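Local coordinates for adapter protein MecA 2 (Bacillus subtilis, PDB 3JTN) that targets unfolded and aggregated proteins and ComK to the ClpC protease and takes part in Spx degradation, its C-terminal domain interacting with ClpC, at residues 18-30 / 41-55. Residues are numbered along the deposited sequence; the frame is centred on the assembly and turned at random.
Sequences ESLQRIGITGGTV and LEDLGSHTAEGVVAV
His47 reaches to the C-terminal end of helix 10-22, where Ile23 leaves helical backbone angles and its carbonyl accepts the imidazole N-H: His47 NE2 lies 2.6 Å from Ile23 O, and the acceptor sits almost in the ring plane although the bond is bent (131° at the hydrogen). Water 1 donates to the same oxygen and accepts from Ser46 N, so two bonds grip this carbonyl. The side chain of Ile23 can be followed outward beside that bond. Ile23 CB stands 3.2 Å from His47 NE2; Ile23 CG1, set between the backbone N and carbonyl carbon (chi1 73°), passes His47 CD2 at 3.8 Å; and Ile23 CD1 still lies 3.9 Å from His47 CD2 and comes near Val55 CG1 and Val52 CG2. An alanine in place of His47 would probably leave Ile23 O with the water as its remaining partner here and uncover the flank of the isoleucine. Deeper in, Leu20 divides its two methyls: CD2 meets Val55 CG2 at 3.7 Å, while CD1 meets Leu41 CD1 tip to tip. The other methyl of Leu41, CD2, lies against Gly28 CA (3.4 Å) and also touches Ile25 CG2. Water 2 takes a bond, weak, from Gly27 N and donates to Asp43 O. Ile25 N and Gly24 N return to Leu20 O and Gln21 O, and Gly24 supplies the positive phi; the example thus joins a Schellman motif ending helix 10-22 to the type II' turn Leu44-His47 preceding helix 49-59, two helices packed beside each other in the alpha-plus-beta C-terminal domain of MecA, with its antiparallel sheet.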
loop_
_atom_site.group_PDB
_atom_site.type_symbol
_atom_site.label_atom_id
_atom_site.label_comp_id
_atom_site.label_asym_id
_atom_site.label_seq_id
_atom_site.Cartn_x
_atom_site.Cartn_y
_atom_site.Cartn_z
ATOM N N GLU A 18 1.147 9.689 -3.440
ATOM C CA GLU A 18 1.710 11.032 -3.363
ATOM C C GLU A 18 2.194 11.313 -1.952
ATOM O O GLU A 18 3.254 11.905 -1.749
ATOM C CB GLU A 18 0.675 12.086 -3.784
ATOM C CG GLU A 18 1.175 13.522 -3.653
ATOM C CD GLU A 18 2.589 13.708 -4.193
ATOM O OE1 GLU A 18 3.490 14.080 -3.405
ATOM O OE2 GLU A 18 2.800 13.473 -5.404
ATOM N N SER A 19 1.419 10.876 -0.969
ATOM C CA SER A 19 1.771 11.141 0.416
ATOM C C SER A 19 2.961 10.259 0.787
ATOM O O SER A 19 3.927 10.737 1.371
ATOM C CB SER A 19 0.590 10.873 1.344
ATOM O OG SER A 19 -0.431 11.824 1.134
ATOM N N LEU A 20 2.904 8.983 0.413
ATOM C CA LEU A 20 4.007 8.066 0.723
ATOM C C LEU A 20 5.327 8.533 0.104
ATOM O O LEU A 20 6.372 8.507 0.756
ATOM C CB LEU A 20 3.681 6.636 0.287
ATOM C CG LEU A 20 2.471 5.960 0.937
ATOM C CD1 LEU A 20 2.488 4.480 0.631
ATOM C CD2 LEU A 20 2.463 6.195 2.427
ATOM N N GLN A 21 5.282 8.950 -1.157
ATOM C CA GLN A 21 6.452 9.534 -1.802
ATOM C C GLN A 21 6.907 10.796 -1.070
ATOM O O GLN A 21 8.101 11.044 -0.923
ATOM C CB GLN A 21 6.145 9.863 -3.258
ATOM C CG GLN A 21 7.271 10.585 -3.965
ATOM C CD GLN A 21 6.900 10.977 -5.380
ATOM O OE1 GLN A 21 7.280 10.302 -6.337
ATOM N NE2 GLN A 21 6.146 12.063 -5.522
ATOM N N ARG A 22 5.951 11.592 -0.605
ATOM C CA ARG A 22 6.279 12.779 0.163
ATOM C C ARG A 22 7.141 12.369 1.366
ATOM O O ARG A 22 8.143 13.018 1.665
ATOM C CB ARG A 22 5.003 13.475 0.656
ATOM C CG ARG A 22 5.099 14.988 0.711
ATOM C CD ARG A 22 4.387 15.568 1.934
ATOM N NE ARG A 22 5.369 15.712 2.993
ATOM C CZ ARG A 22 5.279 15.206 4.219
ATOM N NH1 ARG A 22 4.200 14.538 4.619
ATOM N NH2 ARG A 22 6.288 15.401 5.054
ATOM N N ILE A 23 6.749 11.298 2.055
ATOM C CA ILE A 23 7.451 10.913 3.277
ATOM C C ILE A 23 8.557 9.882 3.042
ATOM O O ILE A 23 8.929 9.123 3.946
ATOM C CB ILE A 23 6.488 10.483 4.400
ATOM C CG1 ILE A 23 5.889 9.118 4.116
ATOM C CG2 ILE A 23 5.375 11.543 4.578
ATOM C CD1 ILE A 23 4.851 8.681 5.142
ATOM N N GLY A 24 9.088 9.874 1.824
ATOM C CA GLY A 24 10.219 9.027 1.487
ATOM C C GLY A 24 9.947 7.528 1.409
ATOM O O GLY A 24 10.894 6.740 1.328
ATOM N N ILE A 25 8.676 7.123 1.433
ATOM C CA ILE A 25 8.324 5.703 1.280
ATOM C C ILE A 25 8.004 5.412 -0.181
ATOM O O ILE A 25 6.880 5.630 -0.638
ATOM C CB ILE A 25 7.098 5.307 2.126
ATOM C CG1 ILE A 25 7.353 5.523 3.615
ATOM C CG2 ILE A 25 6.693 3.877 1.860
ATOM C CD1 ILE A 25 8.765 5.364 3.996
ATOM N N THR A 26 8.993 4.914 -0.914
ATOM C CA THR A 26 8.878 4.789 -2.363
ATOM C C THR A 26 8.566 3.351 -2.801
ATOM O O THR A 26 8.503 3.045 -3.987
ATOM C CB THR A 26 10.157 5.341 -3.047
ATOM O OG1 THR A 26 10.227 6.761 -2.853
ATOM C CG2 THR A 26 10.157 5.058 -4.521
ATOM N N GLY A 27 8.335 2.473 -1.834
ATOM C CA GLY A 27 8.112 1.075 -2.144
ATOM C C GLY A 27 6.649 0.692 -2.129
ATOM O O GLY A 27 5.830 1.288 -2.813
ATOM N N GLY A 28 6.310 -0.317 -1.338
ATOM C CA GLY A 28 4.948 -0.800 -1.294
ATOM C C GLY A 28 4.679 -1.936 -2.258
ATOM O O GLY A 28 5.194 -1.985 -3.373
ATOM N N THR A 29 3.847 -2.863 -1.825
ATOM C CA THR A 29 3.412 -3.928 -2.696
ATOM C C THR A 29 1.907 -3.908 -2.790
ATOM O O THR A 29 1.208 -4.058 -1.788
ATOM C CB THR A 29 3.872 -5.279 -2.185
ATOM O OG1 THR A 29 5.275 -5.408 -2.437
ATOM C CG2 THR A 29 3.126 -6.388 -2.907
ATOM N N VAL A 30 1.408 -3.705 -3.998
ATOM C CA VAL A 30 -0.028 -3.678 -4.224
ATOM C C VAL A 30 -0.524 -5.043 -4.655
ATOM O O VAL A 30 -0.006 -5.619 -5.608
ATOM C CB VAL A 30 -0.410 -2.656 -5.310
ATOM C CG1 VAL A 30 -1.898 -2.761 -5.640
ATOM C CG2 VAL A 30 -0.038 -1.247 -4.865
ATOM N N LEU A 41 3.271 -2.584 3.070
ATOM C CA LEU A 41 4.517 -1.849 3.198
ATOM C C LEU A 41 5.405 -2.630 4.144
ATOM O O LEU A 41 4.926 -3.210 5.119
ATOM C CB LEU A 41 4.276 -0.439 3.754
ATOM C CG LEU A 41 3.531 0.577 2.891
ATOM C CD1 LEU A 41 3.333 1.853 3.678
ATOM C CD2 LEU A 41 4.265 0.868 1.588
ATOM N N GLU A 42 6.698 -2.649 3.851
ATOM C CA GLU A 42 7.655 -3.383 4.659
ATOM C C GLU A 42 8.652 -2.403 5.256
ATOM O O GLU A 42 9.020 -2.509 6.428
ATOM C CB GLU A 42 8.391 -4.419 3.810
ATOM C CG GLU A 42 9.398 -3.813 2.843
ATOM C CD GLU A 42 10.620 -4.691 2.627
ATOM O OE1 GLU A 42 11.092 -4.771 1.470
ATOM O OE2 GLU A 42 11.106 -5.291 3.613
ATOM N N ASP A 43 9.100 -1.454 4.440
ATOM C CA ASP A 43 10.029 -0.440 4.909
ATOM C C ASP A 43 9.279 0.861 5.117
ATOM O O ASP A 43 8.618 1.362 4.208
ATOM C CB ASP A 43 11.190 -0.244 3.931
ATOM C CG ASP A 43 12.342 0.531 4.547
ATOM O OD1 ASP A 43 12.192 1.033 5.683
ATOM O OD2 ASP A 43 13.403 0.638 3.897
ATOM N N LEU A 44 9.368 1.389 6.328
ATOM C CA LEU A 44 8.705 2.642 6.674
ATOM C C LEU A 44 9.652 3.842 6.614
ATOM O O LEU A 44 9.374 4.896 7.181
ATOM C CB LEU A 44 8.068 2.532 8.061
ATOM C CG LEU A 44 7.018 1.430 8.191
ATOM C CD1 LEU A 44 7.661 0.145 8.667
ATOM C CD2 LEU A 44 5.940 1.853 9.147
ATOM N N GLY A 45 10.765 3.680 5.909
ATOM C CA GLY A 45 11.796 4.696 5.878
ATOM C C GLY A 45 12.229 5.105 7.274
ATOM O O GLY A 45 12.478 4.259 8.142
ATOM N N SER A 46 12.315 6.415 7.489
ATOM C CA SER A 46 12.750 6.966 8.765
ATOM C C SER A 46 11.580 7.014 9.732
ATOM O O SER A 46 11.704 7.490 10.856
ATOM C CB SER A 46 13.290 8.375 8.548
ATOM O OG SER A 46 12.400 9.122 7.738
ATOM N N HIS A 47 10.444 6.500 9.280
ATOM C CA HIS A 47 9.193 6.650 10.001
ATOM C C HIS A 47 8.831 5.456 10.862
ATOM O O HIS A 47 9.353 4.344 10.702
ATOM C CB HIS A 47 8.051 6.952 9.026
ATOM C CG HIS A 47 8.322 8.126 8.136
ATOM N ND1 HIS A 47 8.569 9.386 8.632
ATOM C CD2 HIS A 47 8.405 8.227 6.790
ATOM C CE1 HIS A 47 8.789 10.218 7.630
ATOM N NE2 HIS A 47 8.689 9.543 6.502
ATOM N N THR A 48 7.908 5.716 11.773
ATOM C CA THR A 48 7.417 4.724 12.695
ATOM C C THR A 48 6.234 4.031 12.033
ATOM O O THR A 48 5.854 4.384 10.920
ATOM C CB THR A 48 6.989 5.414 13.997
ATOM O OG1 THR A 48 6.984 4.469 15.069
ATOM C CG2 THR A 48 5.620 6.043 13.849
ATOM N N ALA A 49 5.655 3.040 12.696
ATOM C CA ALA A 49 4.488 2.368 12.135
ATOM C C ALA A 49 3.268 3.254 12.288
ATOM O O ALA A 49 2.470 3.386 11.368
ATOM C CB ALA A 49 4.258 1.029 12.808
ATOM N N GLU A 50 3.139 3.866 13.460
ATOM C CA GLU A 50 2.022 4.756 13.753
ATOM C C GLU A 50 1.982 5.899 12.750
ATOM O O GLU A 50 0.918 6.288 12.296
ATOM C CB GLU A 50 2.133 5.310 15.176
ATOM C CG GLU A 50 2.140 4.252 16.269
ATOM C CD GLU A 50 3.442 3.465 16.325
ATOM O OE1 GLU A 50 4.522 4.082 16.213
ATOM O OE2 GLU A 50 3.385 2.227 16.490
ATOM N N GLY A 51 3.153 6.428 12.411
ATOM C CA GLY A 51 3.268 7.485 11.427
ATOM C C GLY A 51 2.722 7.085 10.073
ATOM O O GLY A 51 1.835 7.738 9.531
ATOM N N VAL A 52 3.249 5.997 9.526
ATOM C CA VAL A 52 2.847 5.547 8.206
ATOM C C VAL A 52 1.413 5.032 8.204
ATOM O O VAL A 52 0.635 5.360 7.307
ATOM C CB VAL A 52 3.798 4.480 7.661
ATOM C CG1 VAL A 52 3.340 4.024 6.275
ATOM C CG2 VAL A 52 5.224 5.027 7.610
ATOM N N VAL A 53 1.057 4.236 9.206
ATOM C CA VAL A 53 -0.318 3.758 9.331
ATOM C C VAL A 53 -1.290 4.923 9.389
ATOM O O VAL A 53 -2.297 4.930 8.688
ATOM C CB VAL A 53 -0.513 2.870 10.579
ATOM C CG1 VAL A 53 -1.960 2.911 11.052
ATOM C CG2 VAL A 53 -0.089 1.448 10.273
ATOM N N ALA A 54 -0.990 5.903 10.236
ATOM C CA ALA A 54 -1.823 7.090 10.340
ATOM C C ALA A 54 -2.124 7.636 8.953
ATOM O O ALA A 54 -3.275 7.946 8.647
ATOM C CB ALA A 54 -1.148 8.148 11.204
ATOM N N VAL A 55 -1.104 7.748 8.105
ATOM C CA VAL A 55 -1.346 8.268 6.763
ATOM C C VAL A 55 -2.069 7.232 5.920
ATOM O O VAL A 55 -2.895 7.588 5.081
ATOM C CB VAL A 55 -0.068 8.759 6.027
ATOM C CG1 VAL A 55 1.012 9.179 7.021
ATOM C CG2 VAL A 55 0.448 7.708 5.085
HETATM O O HOH W 1 11.528 7.805 5.153
HETATM O O HOH W 2 8.995 1.288 1.202
#